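Local coordinates for protein aprataxin and PNK-like factor (Homo sapiens, PDB 5W7W) that serves as a histone chaperone in single- and double-strand DNA break repair, its N-terminal FHA-like domain mediating interaction with XRCC1 and XRCC4, at residues E9-D14 / I100-S105; K39-R44 / S93-K98; G52-I57 / W83-P88. All coordinates share one frame; numbering follows the deposited sequence.

Contact 1. Residues E9-D14 / I100-S105; sequences ELQPRD and IFRILS. With FMT (formic acid), chain C.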
loop_
_atom_site.group_PDB
_atom_site.type_symbol
_atom_site.label_atom_id
_atom_site.label_comp_id
_atom_site.label_asym_id
_atom_site.label_seq_id
_atom_site.Cartn_x
_atom_site.Cartn_y
_atom_site.Cartn_z
ATOM N N GLU A 9 0.727 9.058 -3.902
ATOM C CA GLU A 9 0.880 8.099 -4.982
ATOM C C GLU A 9 1.710 6.927 -4.505
ATOM O O GLU A 9 2.566 7.064 -3.623
ATOM C CB GLU A 9 1.560 8.722 -6.206
ATOM C CG GLU A 9 0.671 9.701 -6.943
ATOM C CD GLU A 9 1.317 10.345 -8.159
ATOM O OE1 GLU A 9 2.510 10.103 -8.426
ATOM O OE2 GLU A 9 0.615 11.128 -8.832
ATOM N N LEU A 10 1.437 5.769 -5.091
ATOM C CA LEU A 10 2.183 4.545 -4.839
ATOM C C LEU A 10 3.158 4.310 -5.979
ATOM O O LEU A 10 2.765 4.325 -7.153
ATOM C CB LEU A 10 1.244 3.343 -4.752
ATOM C CG LEU A 10 0.065 3.457 -3.785
ATOM C CD1 LEU A 10 -0.711 2.158 -3.849
ATOM C CD2 LEU A 10 0.533 3.769 -2.388
ATOM N N GLN A 11 4.419 4.107 -5.640
ATOM C CA GLN A 11 5.469 3.905 -6.631
ATOM C C GLN A 11 5.990 2.480 -6.551
ATOM O O GLN A 11 6.621 2.125 -5.548
ATOM C CB GLN A 11 6.598 4.895 -6.360
ATOM C CG GLN A 11 7.802 4.706 -7.269
ATOM C CD GLN A 11 8.726 5.882 -7.194
ATOM O OE1 GLN A 11 8.556 6.848 -7.943
ATOM N NE2 GLN A 11 9.692 5.834 -6.282
ATOM N N PRO A 12 5.788 1.646 -7.573
ATOM C CA PRO A 12 6.260 0.261 -7.482
ATOM C C PRO A 12 7.779 0.203 -7.431
ATOM O O PRO A 12 8.477 0.817 -8.247
ATOM C CB PRO A 12 5.693 -0.391 -8.747
ATOM C CG PRO A 12 5.414 0.711 -9.667
ATOM C CD PRO A 12 5.058 1.899 -8.826
ATOM N N ARG A 13 8.301 -0.539 -6.459
ATOM C CA ARG A 13 9.744 -0.612 -6.279
ATOM C C ARG A 13 10.430 -1.325 -7.430
ATOM O O ARG A 13 11.624 -1.089 -7.674
ATOM C CB ARG A 13 10.055 -1.343 -4.983
ATOM C CG ARG A 13 11.564 -1.467 -4.689
ATOM C CD ARG A 13 11.859 -2.317 -3.457
ATOM N NE ARG A 13 11.496 -1.602 -2.242
ATOM C CZ ARG A 13 11.749 -2.025 -1.014
ATOM N NH1 ARG A 13 12.368 -3.179 -0.822
ATOM N NH2 ARG A 13 11.365 -1.290 0.019
ATOM N N ASP A 14 9.726 -2.216 -8.115
ATOM C CA ASP A 14 10.277 -2.918 -9.271
ATOM C C ASP A 14 10.284 -2.058 -10.524
ATOM O O ASP A 14 10.805 -2.492 -11.563
ATOM C CB ASP A 14 9.501 -4.224 -9.499
ATOM C CG ASP A 14 8.022 -4.005 -9.704
ATOM O OD1 ASP A 14 7.380 -3.323 -8.859
ATOM O OD2 ASP A 14 7.465 -4.526 -10.697
ATOM N N ILE A 100 5.783 -4.391 -3.966
ATOM C CA ILE A 100 6.300 -3.438 -2.995
ATOM C C ILE A 100 6.086 -2.046 -3.576
ATOM O O ILE A 100 6.351 -1.805 -4.766
ATOM C CB ILE A 100 7.803 -3.688 -2.724
ATOM C CG1 ILE A 100 8.098 -5.167 -2.417
ATOM C CG2 ILE A 100 8.284 -2.802 -1.592
ATOM C CD1 ILE A 100 9.555 -5.566 -2.566
ATOM N N PHE A 101 5.623 -1.117 -2.744
ATOM C CA PHE A 101 5.349 0.252 -3.151
ATOM C C PHE A 101 5.915 1.235 -2.153
ATOM O O PHE A 101 5.736 1.073 -0.953
ATOM C CB PHE A 101 3.846 0.479 -3.235
ATOM C CG PHE A 101 3.166 -0.385 -4.252
ATOM C CD1 PHE A 101 3.026 0.031 -5.574
ATOM C CD2 PHE A 101 2.693 -1.629 -3.901
ATOM C CE1 PHE A 101 2.409 -0.787 -6.510
ATOM C CE2 PHE A 101 2.094 -2.448 -4.848
ATOM C CZ PHE A 101 1.965 -2.024 -6.151
ATOM N N ARG A 102 6.565 2.274 -2.665
ATOM C CA ARG A 102 6.981 3.416 -1.878
ATOM C C ARG A 102 5.874 4.461 -1.911
ATOM O O ARG A 102 5.219 4.659 -2.934
ATOM C CB ARG A 102 8.281 4.001 -2.431
ATOM C CG ARG A 102 8.825 5.087 -1.536
ATOM C CD ARG A 102 10.136 5.696 -2.007
ATOM N NE ARG A 102 11.179 4.692 -2.235
ATOM C CZ ARG A 102 12.024 4.247 -1.309
ATOM N NH1 ARG A 102 11.972 4.692 -0.065
ATOM N NH2 ARG A 102 12.939 3.334 -1.606
ATOM N N ILE A 103 5.685 5.137 -0.792
ATOM C CA ILE A 103 4.697 6.206 -0.674
ATOM C C ILE A 103 5.333 7.534 -1.057
ATOM O O ILE A 103 6.350 7.930 -0.479
ATOM C CB ILE A 103 4.172 6.278 0.763
ATOM C CG1 ILE A 103 3.587 4.945 1.225
ATOM C CG2 ILE A 103 3.161 7.387 0.924
ATOM C CD1 ILE A 103 2.661 4.262 0.270
ATOM N N LEU A 104 4.711 8.235 -1.987
ATOM C CA LEU A 104 5.113 9.585 -2.348
ATOM C C LEU A 104 3.982 10.566 -2.061
ATOM O O LEU A 104 2.820 10.284 -2.342
ATOM C CB LEU A 104 5.445 9.651 -3.846
ATOM C CG LEU A 104 6.638 8.801 -4.285
ATOM C CD1 LEU A 104 6.822 8.923 -5.778
ATOM C CD2 LEU A 104 7.901 9.166 -3.560
ATOM N N SER A 105 4.329 11.724 -1.505
ATOM C CA SER A 105 3.372 12.809 -1.338
ATOM C C SER A 105 3.409 13.744 -2.540
ATOM O O SER A 105 4.487 14.126 -3.010
ATOM C CB SER A 105 3.686 13.589 -0.064
ATOM O OG SER A 105 4.973 14.162 -0.138
HETATM C C FMT C . 11.949 3.117 -5.374
HETATM O O1 FMT C . 12.866 2.627 -4.731
HETATM O O2 FMT C . 11.046 3.733 -4.820
HETATM O O HOH W 1 5.152 -3.346 -7.083
HETATM O O HOH W 2 7.900 -4.799 -6.060
#
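Gln11 and Arg102, a hydrogen-bonded pair across the two strands, have their side chains on the same face of the sheet, and CG anti to the backbone N in both (chi1 176° and -173°) carries their ends to a shared formate. Gln11 NE2 donates to formate O2 at 2.9 Å. Arg102 NE reaches that same oxygen at 2.8 Å while its NH2 bonds O1, so the guanidinium grips the anion by its edge, in plane. The formate probably comes from the crystallisation liquor. At the other branch of the amide, Gln11 OE1 accepts from Arg18 NE and also lies 3.5 Å from Leu104 CD1. The backbones run antiparallel, their directions 141° apart: Glu9 with Leu104 and Gln11 with Arg102 each exchange two N-H...O bonds, such as Glu9 N to Leu104 O at 2.9 Å. In the FHA beta-sandwich this pairs the first strand, 8-12, with the last, 100-105, and strands 19-21 and 91-93 flank them. Past Pro12 the ladder gains one more rung, Arg13 N to Ile100 O. Ile100 CG2 sits over one face of the Arg13 guanidinium, 3.5 Å from NE, and Arg13 NH2 goes on to Gln68 OE1. On the buried face Leu10 CB meets Phe101 CD1 at 3.8 Å, and Leu10 and Ile103 lie side by side, Leu10 CD2 to Ile103 CD1 being tight at 3.4 Å.

Contact 2. Residues K39-R44 / S93-K98; sequences KRVSRR and SLLVDK. With FMT (formic acid), chain D.
The side chains of Arg40 and Leu95 cross at about a right angle. Starting at the backbone, Arg40 CB meets Leu95 CD2 at 4.0 Å. The chain then bends about CG-CD (chi3 -68°), which turns the guanidinium over the leucine: NE is 3.9 Å from Leu95 CD1, and that methyl lies above the centre of one guanidinium face. At the tip, Arg40 NH2 comes 3.9 Å from Lys98 CD, touching the aliphatic shaft of the lysine, and forms a salt bridge with Asp38 OD2. Lys98 NZ lies 5.4 Å from Arg40 NH2, a like charge, and donates to O1 of a formate, probably from the crystallisation liquor. Next in the chain, Val41 spreads its two methyls over two leucines, CG1 to Leu94 CD1 at 4.0 Å and CG2 to Leu95 CG at 4.1 Å. Ser42 in this loop and His45 just beyond it form the Ser-x-x-His signature of FHA domains; in relatives this region, with the arginine corresponding to Arg30, reads phosphothreonine. Ser42 OG accepts from Arg44 N in an ST turn, and Arg30 NH1 donates to Val41 O. The 93-98 loop has its own lock, Ser93 OG to Leu95 O at 2.7 Å. Since the two loops meet through methyls, aliphatic carbons and a guanidinium face, the contact depends on shape rather than directed bonds, and the charge of Arg40 is likely to be offset at least in part by Asp38.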
loop_
_atom_site.group_PDB
_atom_site.type_symbol
_atom_site.label_atom_id
_atom_site.label_comp_id
_atom_site.label_asym_id
_atom_site.label_seq_id
_atom_site.Cartn_x
_atom_site.Cartn_y
_atom_site.Cartn_z
ATOM N N LYS A 39 -2.791 -15.435 -7.742
ATOM C CA LYS A 39 -3.565 -16.179 -6.765
ATOM C C LYS A 39 -3.077 -15.954 -5.339
ATOM O O LYS A 39 -3.830 -16.218 -4.394
ATOM C CB LYS A 39 -3.484 -17.671 -7.102
ATOM C CG LYS A 39 -2.067 -18.232 -7.092
ATOM N N ARG A 40 -1.847 -15.482 -5.154
ATOM C CA ARG A 40 -1.287 -15.283 -3.823
ATOM C C ARG A 40 -1.771 -14.003 -3.163
ATOM O O ARG A 40 -1.509 -13.786 -1.975
ATOM C CB ARG A 40 0.239 -15.241 -3.910
ATOM C CG ARG A 40 0.864 -16.558 -4.405
ATOM C CD ARG A 40 2.347 -16.408 -4.678
ATOM N NE ARG A 40 2.586 -15.546 -5.823
ATOM C CZ ARG A 40 3.783 -15.261 -6.314
ATOM N NH1 ARG A 40 4.866 -15.797 -5.779
ATOM N NH2 ARG A 40 3.889 -14.440 -7.343
ATOM N N VAL A 41 -2.455 -13.141 -3.898
ATOM C CA VAL A 41 -2.918 -11.862 -3.386
ATOM C C VAL A 41 -4.431 -11.847 -3.472
ATOM O O VAL A 41 -4.998 -12.077 -4.545
ATOM C CB VAL A 41 -2.309 -10.701 -4.186
ATOM C CG1 VAL A 41 -2.774 -9.370 -3.641
ATOM C CG2 VAL A 41 -0.795 -10.775 -4.151
ATOM N N SER A 42 -5.085 -11.569 -2.349
ATOM C CA SER A 42 -6.533 -11.514 -2.319
ATOM C C SER A 42 -7.034 -10.289 -3.079
ATOM O O SER A 42 -6.351 -9.268 -3.177
ATOM C CB SER A 42 -6.986 -11.416 -0.862
ATOM O OG SER A 42 -8.387 -11.225 -0.753
ATOM N N ARG A 43 -8.276 -10.380 -3.572
ATOM C CA ARG A 43 -8.957 -9.193 -4.063
ATOM C C ARG A 43 -9.198 -8.201 -2.942
ATOM O O ARG A 43 -9.336 -7.000 -3.202
ATOM C CB ARG A 43 -10.301 -9.564 -4.677
ATOM C CG ARG A 43 -10.175 -10.400 -5.931
ATOM C CD ARG A 43 -11.544 -10.913 -6.400
ATOM N N ARG A 44 -9.280 -8.679 -1.705
ATOM C CA ARG A 44 -9.501 -7.839 -0.526
ATOM C C ARG A 44 -8.324 -8.053 0.418
ATOM O O ARG A 44 -8.439 -8.642 1.495
ATOM C CB ARG A 44 -10.834 -8.151 0.149
ATOM C CG ARG A 44 -12.049 -7.745 -0.664
ATOM C CD ARG A 44 -13.332 -8.228 0.021
ATOM N NE ARG A 44 -13.317 -9.688 0.084
ATOM C CZ ARG A 44 -13.877 -10.498 -0.811
ATOM N NH1 ARG A 44 -14.555 -10.007 -1.845
ATOM N NH2 ARG A 44 -13.762 -11.811 -0.661
ATOM N N SER A 93 4.207 -3.708 1.235
ATOM C CA SER A 93 4.110 -4.697 0.178
ATOM C C SER A 93 2.994 -5.684 0.461
ATOM O O SER A 93 2.566 -5.888 1.604
ATOM C CB SER A 93 5.430 -5.433 -0.023
ATOM O OG SER A 93 5.766 -6.220 1.104
ATOM N N LEU A 94 2.545 -6.315 -0.618
ATOM C CA LEU A 94 1.477 -7.300 -0.529
ATOM C C LEU A 94 1.992 -8.734 -0.494
ATOM O O LEU A 94 1.249 -9.635 -0.092
ATOM C CB LEU A 94 0.480 -7.127 -1.680
ATOM C CG LEU A 94 -0.178 -5.752 -1.758
ATOM C CD1 LEU A 94 -1.200 -5.766 -2.893
ATOM C CD2 LEU A 94 -0.838 -5.374 -0.472
ATOM N N LEU A 95 3.230 -8.975 -0.909
ATOM C CA LEU A 95 3.947 -10.220 -0.648
ATOM C C LEU A 95 5.285 -9.823 -0.043
ATOM O O LEU A 95 5.705 -8.665 -0.105
ATOM C CB LEU A 95 4.164 -11.072 -1.909
ATOM C CG LEU A 95 2.899 -11.598 -2.570
ATOM C CD1 LEU A 95 3.272 -12.288 -3.859
ATOM C CD2 LEU A 95 2.152 -12.566 -1.654
ATOM N N VAL A 96 5.986 -10.781 0.555
ATOM C CA VAL A 96 7.189 -10.423 1.298
ATOM C C VAL A 96 8.220 -9.766 0.397
ATOM O O VAL A 96 8.976 -8.904 0.855
ATOM C CB VAL A 96 7.755 -11.654 2.044
ATOM C CG1 VAL A 96 8.216 -12.719 1.072
ATOM C CG2 VAL A 96 8.902 -11.236 2.962
ATOM N N ASP A 97 8.289 -10.176 -0.868
ATOM C CA ASP A 97 9.355 -9.761 -1.776
ATOM C C ASP A 97 8.824 -9.350 -3.140
ATOM O O ASP A 97 9.579 -9.345 -4.115
ATOM C CB ASP A 97 10.404 -10.860 -1.933
ATOM C CG ASP A 97 9.824 -12.150 -2.455
ATOM O OD1 ASP A 97 8.610 -12.229 -2.735
ATOM O OD2 ASP A 97 10.602 -13.131 -2.572
ATOM N N LYS A 98 7.543 -9.015 -3.235
ATOM C CA LYS A 98 6.928 -8.673 -4.507
ATOM C C LYS A 98 5.753 -7.747 -4.226
ATOM O O LYS A 98 5.179 -7.772 -3.130
ATOM C CB LYS A 98 6.452 -9.936 -5.241
ATOM C CG LYS A 98 6.100 -9.734 -6.700
ATOM C CD LYS A 98 5.775 -11.068 -7.396
ATOM C CE LYS A 98 5.391 -10.907 -8.867
ATOM N NZ LYS A 98 6.468 -10.287 -9.666
HETATM C C FMT D . 5.953 -6.575 -8.687
HETATM O O1 FMT D . 5.928 -7.398 -9.609
HETATM O O2 FMT D . 6.819 -6.608 -7.816
#

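Contact 3. Residues G52-I57 / W83-P88; sequences GGQLRI and WCYLNP. With FMT (formic acid), chain E.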
loop_
_atom_site.group_PDB
_atom_site.type_symbol
_atom_site.label_atom_id
_atom_site.label_comp_id
_atom_site.label_asym_id
_atom_site.label_seq_id
_atom_site.Cartn_x
_atom_site.Cartn_y
_atom_site.Cartn_z
ATOM N N GLY A 52 -7.040 13.546 6.249
ATOM C CA GLY A 52 -6.323 14.478 7.098
ATOM C C GLY A 52 -4.839 14.544 6.811
ATOM O O GLY A 52 -4.032 14.687 7.738
ATOM N N GLY A 53 -4.450 14.436 5.547
ATOM C CA GLY A 53 -3.061 14.557 5.189
ATOM C C GLY A 53 -2.210 13.353 5.496
ATOM O O GLY A 53 -0.985 13.452 5.449
ATOM N N GLN A 54 -2.831 12.211 5.789
ATOM C CA GLN A 54 -2.120 10.993 6.142
ATOM C C GLN A 54 -2.688 9.811 5.388
ATOM O O GLN A 54 -3.853 9.797 4.980
ATOM C CB GLN A 54 -2.214 10.666 7.631
ATOM C CG GLN A 54 -1.520 11.688 8.504
ATOM C CD GLN A 54 -1.626 11.343 9.977
ATOM O OE1 GLN A 54 -2.604 11.707 10.632
ATOM N NE2 GLN A 54 -0.664 10.606 10.487
ATOM N N LEU A 55 -1.821 8.818 5.209
ATOM C CA LEU A 55 -2.166 7.551 4.590
ATOM C C LEU A 55 -1.931 6.441 5.604
ATOM O O LEU A 55 -0.864 6.398 6.219
ATOM C CB LEU A 55 -1.262 7.334 3.371
ATOM C CG LEU A 55 -1.371 5.967 2.694
ATOM C CD1 LEU A 55 -2.737 5.788 2.085
ATOM C CD2 LEU A 55 -0.275 5.797 1.629
ATOM N N ARG A 56 -2.918 5.557 5.785
ATOM C CA ARG A 56 -2.741 4.381 6.637
ATOM C C ARG A 56 -3.236 3.144 5.909
ATOM O O ARG A 56 -4.071 3.220 5.003
ATOM C CB ARG A 56 -3.419 4.542 8.012
ATOM C CG ARG A 56 -4.856 5.023 7.960
ATOM C CD ARG A 56 -5.512 5.058 9.324
ATOM N NE ARG A 56 -6.883 5.521 9.222
ATOM C CZ ARG A 56 -7.808 5.370 10.166
ATOM N NH1 ARG A 56 -7.529 4.790 11.313
ATOM N NH2 ARG A 56 -9.035 5.823 9.925
ATOM N N ILE A 57 -2.686 1.995 6.307
ATOM C CA ILE A 57 -3.021 0.695 5.730
ATOM C C ILE A 57 -3.530 -0.220 6.833
ATOM O O ILE A 57 -2.985 -0.248 7.939
ATOM C CB ILE A 57 -1.801 0.060 5.016
ATOM C CG1 ILE A 57 -2.206 -1.247 4.331
ATOM C CG2 ILE A 57 -0.627 -0.199 5.969
ATOM C CD1 ILE A 57 -1.181 -1.772 3.369
ATOM N N TRP A 83 -4.575 -0.681 11.821
ATOM C CA TRP A 83 -4.011 0.348 10.959
ATOM C C TRP A 83 -2.555 0.646 11.306
ATOM O O TRP A 83 -2.156 0.680 12.479
ATOM C CB TRP A 83 -4.799 1.642 11.098
ATOM C CG TRP A 83 -6.206 1.580 10.663
ATOM C CD1 TRP A 83 -7.305 1.443 11.476
ATOM C CD2 TRP A 83 -6.706 1.678 9.331
ATOM N NE1 TRP A 83 -8.440 1.435 10.725
ATOM C CE2 TRP A 83 -8.105 1.571 9.407
ATOM C CE3 TRP A 83 -6.110 1.827 8.075
ATOM C CZ2 TRP A 83 -8.912 1.632 8.286
ATOM C CZ3 TRP A 83 -6.909 1.876 6.961
ATOM C CH2 TRP A 83 -8.299 1.781 7.066
ATOM N N CYS A 84 -1.791 0.930 10.261
ATOM C CA CYS A 84 -0.422 1.415 10.344
ATOM C C CYS A 84 -0.281 2.623 9.429
ATOM O O CYS A 84 -0.612 2.544 8.242
ATOM C CB CYS A 84 0.544 0.324 9.859
ATOM S SG CYS A 84 2.299 0.745 9.915
ATOM N N TYR A 85 0.218 3.730 9.961
ATOM C CA TYR A 85 0.496 4.902 9.140
ATOM C C TYR A 85 1.698 4.676 8.235
ATOM O O TYR A 85 2.703 4.067 8.619
ATOM C CB TYR A 85 0.666 6.167 10.010
ATOM C CG TYR A 85 -0.673 6.721 10.410
ATOM C CD1 TYR A 85 -1.489 7.302 9.452
ATOM C CD2 TYR A 85 -1.162 6.626 11.705
ATOM C CE1 TYR A 85 -2.747 7.773 9.755
ATOM C CE2 TYR A 85 -2.423 7.102 12.025
ATOM C CZ TYR A 85 -3.217 7.665 11.041
ATOM O OH TYR A 85 -4.475 8.128 11.346
ATOM N N LEU A 86 1.578 5.180 7.013
ATOM C CA LEU A 86 2.625 5.105 5.999
ATOM C C LEU A 86 3.047 6.531 5.697
ATOM O O LEU A 86 2.319 7.269 5.015
ATOM C CB LEU A 86 2.081 4.446 4.742
ATOM C CG LEU A 86 1.515 3.039 4.909
ATOM C CD1 LEU A 86 0.942 2.535 3.590
ATOM C CD2 LEU A 86 2.577 2.083 5.436
ATOM N N ASN A 87 4.211 6.905 6.179
ATOM C CA ASN A 87 4.725 8.238 5.920
ATOM C C ASN A 87 5.363 8.284 4.534
ATOM O O ASN A 87 5.833 7.263 4.021
ATOM C CB ASN A 87 5.760 8.606 6.972
ATOM C CG ASN A 87 5.181 8.616 8.357
ATOM O OD1 ASN A 87 4.202 9.316 8.618
ATOM N ND2 ASN A 87 5.732 7.788 9.236
ATOM N N PRO A 88 5.413 9.457 3.917
ATOM C CA PRO A 88 6.113 9.564 2.640
ATOM C C PRO A 88 7.533 9.035 2.774
ATOM O O PRO A 88 8.240 9.325 3.747
ATOM C CB PRO A 88 6.078 11.067 2.353
ATOM C CG PRO A 88 4.831 11.545 3.056
ATOM C CD PRO A 88 4.830 10.747 4.332
HETATM C C FMT E . -10.618 14.037 5.512
HETATM O O1 FMT E . -9.538 14.178 4.956
HETATM O O2 FMT E . -11.371 13.085 5.278
HETATM O O HOH W 3 1.388 9.507 8.684
HETATM O O HOH W 4 0.913 9.435 5.975
#
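Arg56 and Trp83 make a cation-pi stack. Arg56 CZ stands 3.9 Å from the centroid of the indole's five-membered ring and only 8° off its normal, with the two planes inclined at 26°. CG of Arg56 lies between the backbone N and the carbonyl carbon (chi1 49°), and from there the chain runs extended along the indole, so that CG touches Trp83 CE3 at 3.4 Å before NH1 arrives over the five-membered ring. Arg56 NE is also salt-bridged to Glu49. With an alanine in place of Trp83, the Arg56 guanidinium would probably be left without its cation-pi partner, and its aliphatic chain without the indole face it runs along. A second stack lies alongside: the Gln54 amide is almost parallel to the Tyr85 ring, with NE2 over one face, offset toward the rim and 3.6 Å from Tyr85 CD1.

The hydrogen bonds join backbones. Ile57 and Cys84 exchange two, including Ile57 N to Cys84 O at 2.9 Å, and Leu86 N reaches Leu55 O at 2.8 Å. One water extends this ladder by accepting from Leu55 N and donating to Leu86 O; another links Gln54 NE2 to Asn87 OD1.

Apolar contacts fill the inner side, where Leu86 CD1 meets Ile57 CG2 at 3.9 Å and Leu55 CD2 at 4.0 Å. Strand 84-85 lies at the edge of its sheet, next to 54-59, which strand 46-51 borders in turn, while Leu86 packs on Phe92 and Ile103 of the facing sheet.

How the contacts relate
All three contacts lie in the one FHA-like domain, and they nest along the chain: contact 3 inside the loop closed by contact 2, and contact 2 inside that closed by contact 1. Contact 1 touches both others. Its Ile103 CD1 meets Leu55 CD2 of contact 3 at 3.6 Å, joining the two sheets through the core, and its Ile100 CG1 meets Ser93 CB of contact 2, also at 3.6 Å. The centre of contact 3 lies about 13 Å from that of contact 1, and that of contact 2 about 15 Å. Contacts 2 and 3 do not touch: their centres, about 19 Å apart, lie on opposite sides of the chain's centre, though their nearest atoms are about 5 Å apart.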